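Local coordinates for protein ribulose-1,5-bisphosphate carboxylase/oxygenase large subunit (Rhodopseudomonas palustris, PDB 3QFW) that belongs to the Rubisco-like proteins and probably binds magnesium, although whether it carboxylates ribulose bisphosphate as true Rubiscos do is uncertain, at residues S136-Q141 with I163-G168; F273-A278 with G309-C314; T281-Y286 with A295-L300. One frame throughout, in Å; residues are numbered along the deposited sequence.

Interaction 1: residues S136-Q141 with I163-G168; sequences SALKPQ and IKDDHG
S136 O accepts the backbone N of K164 at 3.0 Å, in a nearly straight bond (N-H...O 171°) that pairs strands 133-138 and 162-165 in parallel. The same carbonyl also lies near the CA-H of I163. At A137 the chain sends its CA to within 3.2 Å of K164 O, while A137 CB meets K164 CG at 3.8 Å on the sheet face these two residues share. With chi1 at 65°, K164 CG stands between its own N and carbonyl carbon; the chain then bends twice until K164 NZ donates to D165 O at 3.0 Å. L138 N bonds to K164 O at 2.9 Å, so that oxygen is held by an amide as well as approached by A137. On the opposite face L138 CD2 presses on I163 CG2 at 3.6 Å, and L138 CD1 comes near D165 OD1, itself bonded to Y201 OH. An alanine here would lose both methyl branches and is likely to open a gap beside I163 and between the covering helices. L138 O takes D166 N at 3.2 Å in a bent bond (137°), where the strand pairing gives way to loops. K139 runs extended across the D166 carboxylate at about a right angle, K139 CG lying 3.7 Å from D166 OD2, while its NZ goes on to a salt bridge with E35 of the second subunit. Beyond the cis peptide before P140, Q141 packs near G168. K164-H167 probably corresponds to the KDDE motif of Rubisco's magnesium site, with histidine replacing glutamate. The strands and helix 145-157 form a beta-alpha-beta unit of the barrel; L155 of that helix and V184 and V188 of helix 177-195 roof L138 and I163, and strand 200-202 pairs along the other side of 162-165.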
# COMPACT_ATOMS: atom_id res chain seq x y z
N SER B 136 8.41 -12.00 -21.08
CA SER B 136 7.05 -11.77 -21.54
C SER B 136 6.05 -12.12 -20.45
O SER B 136 6.37 -12.84 -19.50
CB SER B 136 6.75 -12.60 -22.79
OG SER B 136 5.58 -12.13 -23.44
N ALA B 137 4.83 -11.61 -20.59
CA ALA B 137 3.78 -11.93 -19.63
C ALA B 137 2.75 -12.84 -20.26
O ALA B 137 2.54 -12.83 -21.48
CB ALA B 137 3.14 -10.65 -19.09
N LEU B 138 2.11 -13.66 -19.42
CA LEU B 138 1.00 -14.49 -19.84
C LEU B 138 -0.30 -13.71 -19.70
O LEU B 138 -0.70 -13.34 -18.59
CB LEU B 138 0.93 -15.76 -19.00
CG LEU B 138 2.16 -16.68 -19.01
CD1 LEU B 138 1.89 -17.88 -18.13
CD2 LEU B 138 2.55 -17.10 -20.44
N LYS B 139 -0.93 -13.44 -20.83
CA LYS B 139 -2.19 -12.70 -20.92
C LYS B 139 -2.96 -13.32 -22.07
O LYS B 139 -2.35 -13.85 -23.00
CB LYS B 139 -1.90 -11.23 -21.23
CG LYS B 139 -0.95 -10.56 -20.27
CD LYS B 139 -0.72 -9.11 -20.64
CE LYS B 139 0.02 -8.37 -19.53
NZ LYS B 139 0.28 -6.94 -19.86
N PRO B 140 -4.30 -13.21 -22.04
CA PRO B 140 -5.15 -12.55 -21.04
C PRO B 140 -5.61 -13.47 -19.90
O PRO B 140 -5.70 -14.68 -20.08
CB PRO B 140 -6.36 -12.12 -21.87
CG PRO B 140 -6.48 -13.19 -22.92
CD PRO B 140 -5.07 -13.64 -23.23
N GLN B 141 -5.92 -12.89 -18.74
CA GLN B 141 -6.27 -13.66 -17.55
C GLN B 141 -7.60 -14.44 -17.60
O GLN B 141 -7.95 -15.15 -16.66
CB GLN B 141 -6.26 -12.77 -16.29
CG GLN B 141 -7.11 -11.51 -16.37
CD GLN B 141 -7.42 -10.91 -15.00
OE1 GLN B 141 -7.11 -9.75 -14.72
NE2 GLN B 141 -8.04 -11.71 -14.13
N ILE B 163 9.30 -15.76 -18.10
CA ILE B 163 7.87 -15.72 -18.35
C ILE B 163 7.19 -15.46 -17.01
O ILE B 163 7.39 -16.18 -16.04
CB ILE B 163 7.39 -17.04 -18.94
CG1 ILE B 163 8.11 -17.29 -20.28
CG2 ILE B 163 5.87 -17.03 -19.11
CD1 ILE B 163 7.70 -18.54 -20.98
N LYS B 164 6.42 -14.38 -16.97
CA LYS B 164 5.74 -13.98 -15.75
C LYS B 164 4.24 -14.05 -15.97
O LYS B 164 3.76 -13.88 -17.09
CB LYS B 164 6.14 -12.55 -15.37
CG LYS B 164 5.67 -11.51 -16.39
CD LYS B 164 6.19 -10.11 -16.07
CE LYS B 164 5.43 -9.43 -14.95
NZ LYS B 164 3.95 -9.22 -15.22
N ASP B 165 3.50 -14.29 -14.89
CA ASP B 165 2.06 -14.13 -14.91
C ASP B 165 1.71 -12.68 -15.18
O ASP B 165 2.45 -11.76 -14.80
CB ASP B 165 1.46 -14.50 -13.55
CG ASP B 165 1.16 -15.98 -13.42
OD1 ASP B 165 1.27 -16.71 -14.42
OD2 ASP B 165 0.80 -16.40 -12.29
N ASP B 166 0.59 -12.46 -15.85
CA ASP B 166 -0.09 -11.19 -15.75
C ASP B 166 -0.14 -10.89 -14.25
O ASP B 166 -0.33 -11.79 -13.43
CB ASP B 166 -1.49 -11.31 -16.33
CG ASP B 166 -2.28 -10.02 -16.26
OD1 ASP B 166 -2.30 -9.38 -15.19
OD2 ASP B 166 -2.88 -9.64 -17.27
N HIS B 167 0.09 -9.63 -13.87
CA HIS B 167 0.07 -9.28 -12.46
C HIS B 167 -1.35 -9.39 -11.92
O HIS B 167 -1.57 -9.43 -10.71
CB HIS B 167 0.55 -7.85 -12.25
CG HIS B 167 -0.51 -6.83 -12.48
ND1 HIS B 167 -1.28 -6.32 -11.46
CD2 HIS B 167 -0.95 -6.24 -13.62
CE1 HIS B 167 -2.15 -5.46 -11.95
NE2 HIS B 167 -1.97 -5.39 -13.26
N GLY B 168 -2.31 -9.42 -12.84
CA GLY B 168 -3.71 -9.56 -12.50
C GLY B 168 -4.12 -10.99 -12.20
O GLY B 168 -5.19 -11.24 -11.64

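Interaction 2: residues F273-A278 with G309-C314; sequences FRLFGA and GKLNAC
The guanidinium of R274 carries A313 CA over one face, 3.6 Å from R274 NH2, and has the carbonyls of N312 and L311 at its edge, near the plane. R274 NE donates to N312 O at 2.8 Å with an N-H...O angle of 151°, and R274 NH2 adds a weak second bond to that oxygen. R274 NH2 also reaches L311 O at 3.2 Å, approaching from above the carbonyl plane and not along a lone pair. Two successive carbonyls are thus gathered by one side of the group, which fixes its rotation. What carries it this far is an unbroken extended chain, with CG opposite the backbone N (chi1 173°) and every torsion out to NE near 180°. Along the way R274 CG lies 3.9 Å from C314 CB, so the aliphatic part packs while the end bonds. R274 NH1 donates to A303 O and D306 O, at and just beyond the C-terminus of helix 294-305, where the carbonyl dipoles would probably favour a positive charge. Apolar contacts flank the arginine. L275 CD1 and L311 CD1 touch at 3.9 Å, their side chains meeting at a slant beside L109 of helix 106-112. At the other end C314 SG lies 4.2 Å from A278 CB and 3.4 Å from A278 O. Helix 265-276 ends in a Schellman motif: A278 N bonds to F273 O at 3.0 Å, and G277, with phi 131°, turns the chain toward strand 280-284. In this alpha/beta barrel, R274, near the end of helix 265-276, thus grips the backbone of the loop that leads into strand 315-319.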
# COMPACT_ATOMS: atom_id res chain seq x y z
N PHE B 273 12.57 -1.50 -3.24
CA PHE B 273 12.23 -2.86 -3.66
C PHE B 273 13.48 -3.77 -3.63
O PHE B 273 13.43 -4.87 -3.08
CB PHE B 273 11.59 -2.85 -5.05
CG PHE B 273 10.09 -2.59 -5.05
CD1 PHE B 273 9.43 -2.08 -3.93
CD2 PHE B 273 9.33 -2.85 -6.19
CE1 PHE B 273 8.06 -1.85 -3.95
CE2 PHE B 273 7.96 -2.64 -6.21
CZ PHE B 273 7.33 -2.13 -5.10
N ARG B 274 14.58 -3.27 -4.20
CA ARG B 274 15.88 -3.95 -4.16
C ARG B 274 16.34 -4.24 -2.72
O ARG B 274 16.71 -5.36 -2.39
CB ARG B 274 16.92 -3.08 -4.88
CG ARG B 274 18.38 -3.58 -4.76
CD ARG B 274 19.33 -2.54 -5.34
NE ARG B 274 20.73 -2.98 -5.35
CZ ARG B 274 21.73 -2.22 -5.79
NH1 ARG B 274 21.47 -1.01 -6.25
NH2 ARG B 274 22.98 -2.68 -5.77
N LEU B 275 16.30 -3.20 -1.88
CA LEU B 275 16.66 -3.33 -0.48
C LEU B 275 15.89 -4.49 0.18
O LEU B 275 16.46 -5.30 0.91
CB LEU B 275 16.34 -2.02 0.27
CG LEU B 275 16.63 -1.94 1.77
CD1 LEU B 275 18.13 -1.91 2.03
CD2 LEU B 275 15.99 -0.71 2.40
N PHE B 276 14.59 -4.54 -0.09
CA PHE B 276 13.72 -5.53 0.54
C PHE B 276 13.82 -6.94 -0.05
O PHE B 276 13.31 -7.90 0.54
CB PHE B 276 12.26 -5.05 0.52
CG PHE B 276 12.03 -3.83 1.36
CD1 PHE B 276 12.80 -3.59 2.49
CD2 PHE B 276 11.07 -2.89 1.01
CE1 PHE B 276 12.60 -2.45 3.27
CE2 PHE B 276 10.86 -1.76 1.78
CZ PHE B 276 11.64 -1.54 2.91
N GLY B 277 14.45 -7.06 -1.22
CA GLY B 277 14.80 -8.36 -1.78
C GLY B 277 14.43 -8.66 -3.22
O GLY B 277 14.56 -9.80 -3.66
N ALA B 278 13.97 -7.66 -3.96
CA ALA B 278 13.58 -7.90 -5.34
C ALA B 278 14.83 -8.18 -6.20
O ALA B 278 15.80 -7.42 -6.16
CB ALA B 278 12.80 -6.73 -5.89
N GLY B 309 25.58 -0.12 -0.57
CA GLY B 309 26.29 -0.96 0.38
C GLY B 309 26.93 -2.18 -0.28
O GLY B 309 27.47 -2.09 -1.39
N LYS B 310 26.84 -3.32 0.39
CA LYS B 310 27.30 -4.60 -0.13
C LYS B 310 26.20 -5.39 -0.85
O LYS B 310 26.36 -6.59 -1.07
CB LYS B 310 27.86 -5.45 1.01
CG LYS B 310 29.21 -4.98 1.54
CD LYS B 310 29.51 -5.56 2.92
CE LYS B 310 28.73 -4.82 4.00
NZ LYS B 310 28.99 -5.34 5.37
N LEU B 311 25.10 -4.72 -1.21
CA LEU B 311 23.93 -5.42 -1.75
C LEU B 311 24.00 -5.74 -3.24
O LEU B 311 24.45 -4.93 -4.04
CB LEU B 311 22.67 -4.59 -1.48
CG LEU B 311 22.45 -4.31 0.01
CD1 LEU B 311 21.08 -3.71 0.23
CD2 LEU B 311 22.62 -5.59 0.80
N ASN B 312 23.50 -6.92 -3.61
CA ASN B 312 23.41 -7.29 -5.02
C ASN B 312 22.57 -6.29 -5.81
O ASN B 312 21.66 -5.63 -5.26
CB ASN B 312 22.80 -8.68 -5.17
CG ASN B 312 23.73 -9.78 -4.73
OD1 ASN B 312 24.96 -9.65 -4.84
ND2 ASN B 312 23.17 -10.89 -4.25
N ALA B 313 22.86 -6.17 -7.10
CA ALA B 313 22.05 -5.38 -8.02
C ALA B 313 20.73 -6.09 -8.29
O ALA B 313 20.64 -7.31 -8.15
CB ALA B 313 22.82 -5.15 -9.33
N CYS B 314 19.71 -5.32 -8.67
CA CYS B 314 18.40 -5.82 -9.07
C CYS B 314 18.23 -5.47 -10.54
O CYS B 314 18.57 -4.35 -10.93
CB CYS B 314 17.31 -5.12 -8.21
SG CYS B 314 15.58 -5.29 -8.74

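Interaction 3: residues T281-Y286 with A295-L300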
# COMPACT_ATOMS: atom_id res chain seq x y z
N THR B 281 12.87 -5.88 -11.10
CA THR B 281 11.82 -4.95 -10.76
C THR B 281 11.17 -4.36 -12.02
O THR B 281 11.83 -3.74 -12.86
CB THR B 281 12.32 -3.87 -9.76
OG1 THR B 281 11.23 -3.04 -9.37
CG2 THR B 281 13.44 -3.00 -10.36
N VAL B 282 9.87 -4.62 -12.14
CA VAL B 282 9.09 -4.21 -13.31
C VAL B 282 8.63 -2.76 -13.15
O VAL B 282 8.26 -2.34 -12.06
CB VAL B 282 7.86 -5.13 -13.49
CG1 VAL B 282 6.99 -4.67 -14.66
CG2 VAL B 282 8.29 -6.58 -13.65
N PHE B 283 8.69 -1.99 -14.23
CA PHE B 283 8.23 -0.60 -14.24
C PHE B 283 7.89 -0.20 -15.66
O PHE B 283 8.46 -0.74 -16.63
CB PHE B 283 9.31 0.34 -13.68
CG PHE B 283 10.58 0.37 -14.51
CD1 PHE B 283 10.83 1.42 -15.38
CD2 PHE B 283 11.52 -0.63 -14.38
CE1 PHE B 283 12.01 1.46 -16.12
CE2 PHE B 283 12.71 -0.61 -15.12
CZ PHE B 283 12.95 0.44 -15.99
N PRO B 284 6.94 0.73 -15.80
CA PRO B 284 6.54 1.19 -17.13
C PRO B 284 7.64 2.04 -17.76
O PRO B 284 8.12 3.00 -17.15
CB PRO B 284 5.27 2.02 -16.85
CG PRO B 284 5.38 2.41 -15.41
CD PRO B 284 6.11 1.31 -14.72
N ASN B 285 8.04 1.66 -18.97
CA ASN B 285 9.10 2.35 -19.69
C ASN B 285 8.60 3.74 -20.06
O ASN B 285 7.38 3.97 -20.09
CB ASN B 285 9.43 1.55 -20.96
CG ASN B 285 10.68 2.05 -21.67
OD1 ASN B 285 11.76 2.16 -21.07
ND2 ASN B 285 10.55 2.35 -22.95
N TYR B 286 9.51 4.67 -20.32
CA TYR B 286 9.10 5.96 -20.85
C TYR B 286 8.47 5.69 -22.21
O TYR B 286 8.77 4.68 -22.84
CB TYR B 286 10.30 6.89 -20.99
CG TYR B 286 11.35 6.37 -21.95
CD1 TYR B 286 12.31 5.47 -21.52
CD2 TYR B 286 11.38 6.80 -23.27
CE1 TYR B 286 13.27 4.99 -22.39
CE2 TYR B 286 12.34 6.33 -24.15
CZ TYR B 286 13.28 5.42 -23.70
OH TYR B 286 14.25 4.95 -24.55
N ALA B 295 14.19 10.72 -17.58
CA ALA B 295 15.00 10.96 -16.39
C ALA B 295 14.69 9.96 -15.28
O ALA B 295 15.60 9.37 -14.66
CB ALA B 295 14.80 12.39 -15.88
N SER B 296 13.39 9.79 -15.01
CA SER B 296 12.94 8.87 -13.99
C SER B 296 13.31 7.43 -14.31
O SER B 296 13.77 6.70 -13.45
CB SER B 296 11.43 8.99 -13.74
OG SER B 296 11.12 10.25 -13.16
N CYS B 297 13.10 7.02 -15.55
CA CYS B 297 13.45 5.65 -15.94
C CYS B 297 14.94 5.39 -15.76
O CYS B 297 15.34 4.33 -15.27
CB CYS B 297 13.01 5.35 -17.37
SG CYS B 297 11.21 5.30 -17.58
N LEU B 298 15.77 6.35 -16.15
CA LEU B 298 17.22 6.16 -16.00
C LEU B 298 17.60 6.10 -14.52
O LEU B 298 18.38 5.24 -14.12
CB LEU B 298 18.00 7.26 -16.72
CG LEU B 298 19.49 6.98 -16.88
CD1 LEU B 298 19.72 5.61 -17.53
CD2 LEU B 298 20.18 8.08 -17.69
N ALA B 299 17.03 6.99 -13.71
CA ALA B 299 17.31 7.01 -12.28
C ALA B 299 16.86 5.71 -11.61
O ALA B 299 17.53 5.19 -10.71
CB ALA B 299 16.63 8.21 -11.62
N LEU B 300 15.72 5.20 -12.05
CA LEU B 300 15.19 3.93 -11.57
C LEU B 300 16.15 2.78 -11.89
O LEU B 300 16.50 1.97 -11.02
CB LEU B 300 13.81 3.68 -12.18
CG LEU B 300 13.05 2.42 -11.77
CD1 LEU B 300 13.50 1.98 -10.42
CD2 LEU B 300 11.52 2.66 -11.78
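F283 and L300 make the tight part of this contact. L300 CG stands over the F283 ring, 4.2 Å from its centroid and only 10° off the normal, a CH-pi approach. The branch that presses closest is L300 CD2, 3.7 Å from F283 CG. F283 is turned into this position by chi1 of 63°, which sets its CG between the backbone N and carbonyl carbon and aims the ring from strand 280-284 at helix 294-305. Its rim meets T281 O on one part and C297 on another: F283 CE1 lies 4.2 Å from C297 SG. That sulfur also comes up at the edge of the Y286 ring, 5.4 Å from its centroid, so one thiol is placed at the rims of two aromatic rings. L269 of helix 265-276 and Y334 of helix 327-334 close round F283. The packing thins toward Y286, which is partly exposed. The Y286 side chain meets C297 SG through its CB, at 3.9 Å, and through the ring edge; the hydroxyl turns to E329, and a sulfate, probably from the crystallisation liquor, lies about 5 Å from its side chain. The strand and the helix run antiparallel, at 174°, as in a beta-alpha-beta unit whose helix packs on the outside of a barrel. The chemistry is therefore apolar, with no hydrogen bond between the segments, although Y286 N, buried without a partner in the model, lies 3.3 Å from C297 SG. Holding there rests on shape, on the leucine over a ring face and on sulfur at ring edges, where the slightly positive C-H rim probably suits it.

In the fold
All three contacts belong to the catalytic barrel. Interactions 1 and 3 are buried, whereas interaction 2 is only partly so, with one exposed residue, N312, among those that touch. Interaction 1 joins neighbouring strands through backbone bonds and meets the second subunit at several residues; interaction 3 joins a strand to its outer helix by apolar and sulfur contacts and meets that subunit through P284; interaction 2 ties a helix end to a loop through an arginine. Interaction 3 lies nested within the loop closed by interaction 2, and they meet where C314 SG packs 3.5 Å from T281 CG2. Interactions 1 and 3 touch more lightly, at K164 CE and V282 CG2, while 1 and 2 stay about 11 Å apart at nearest atoms.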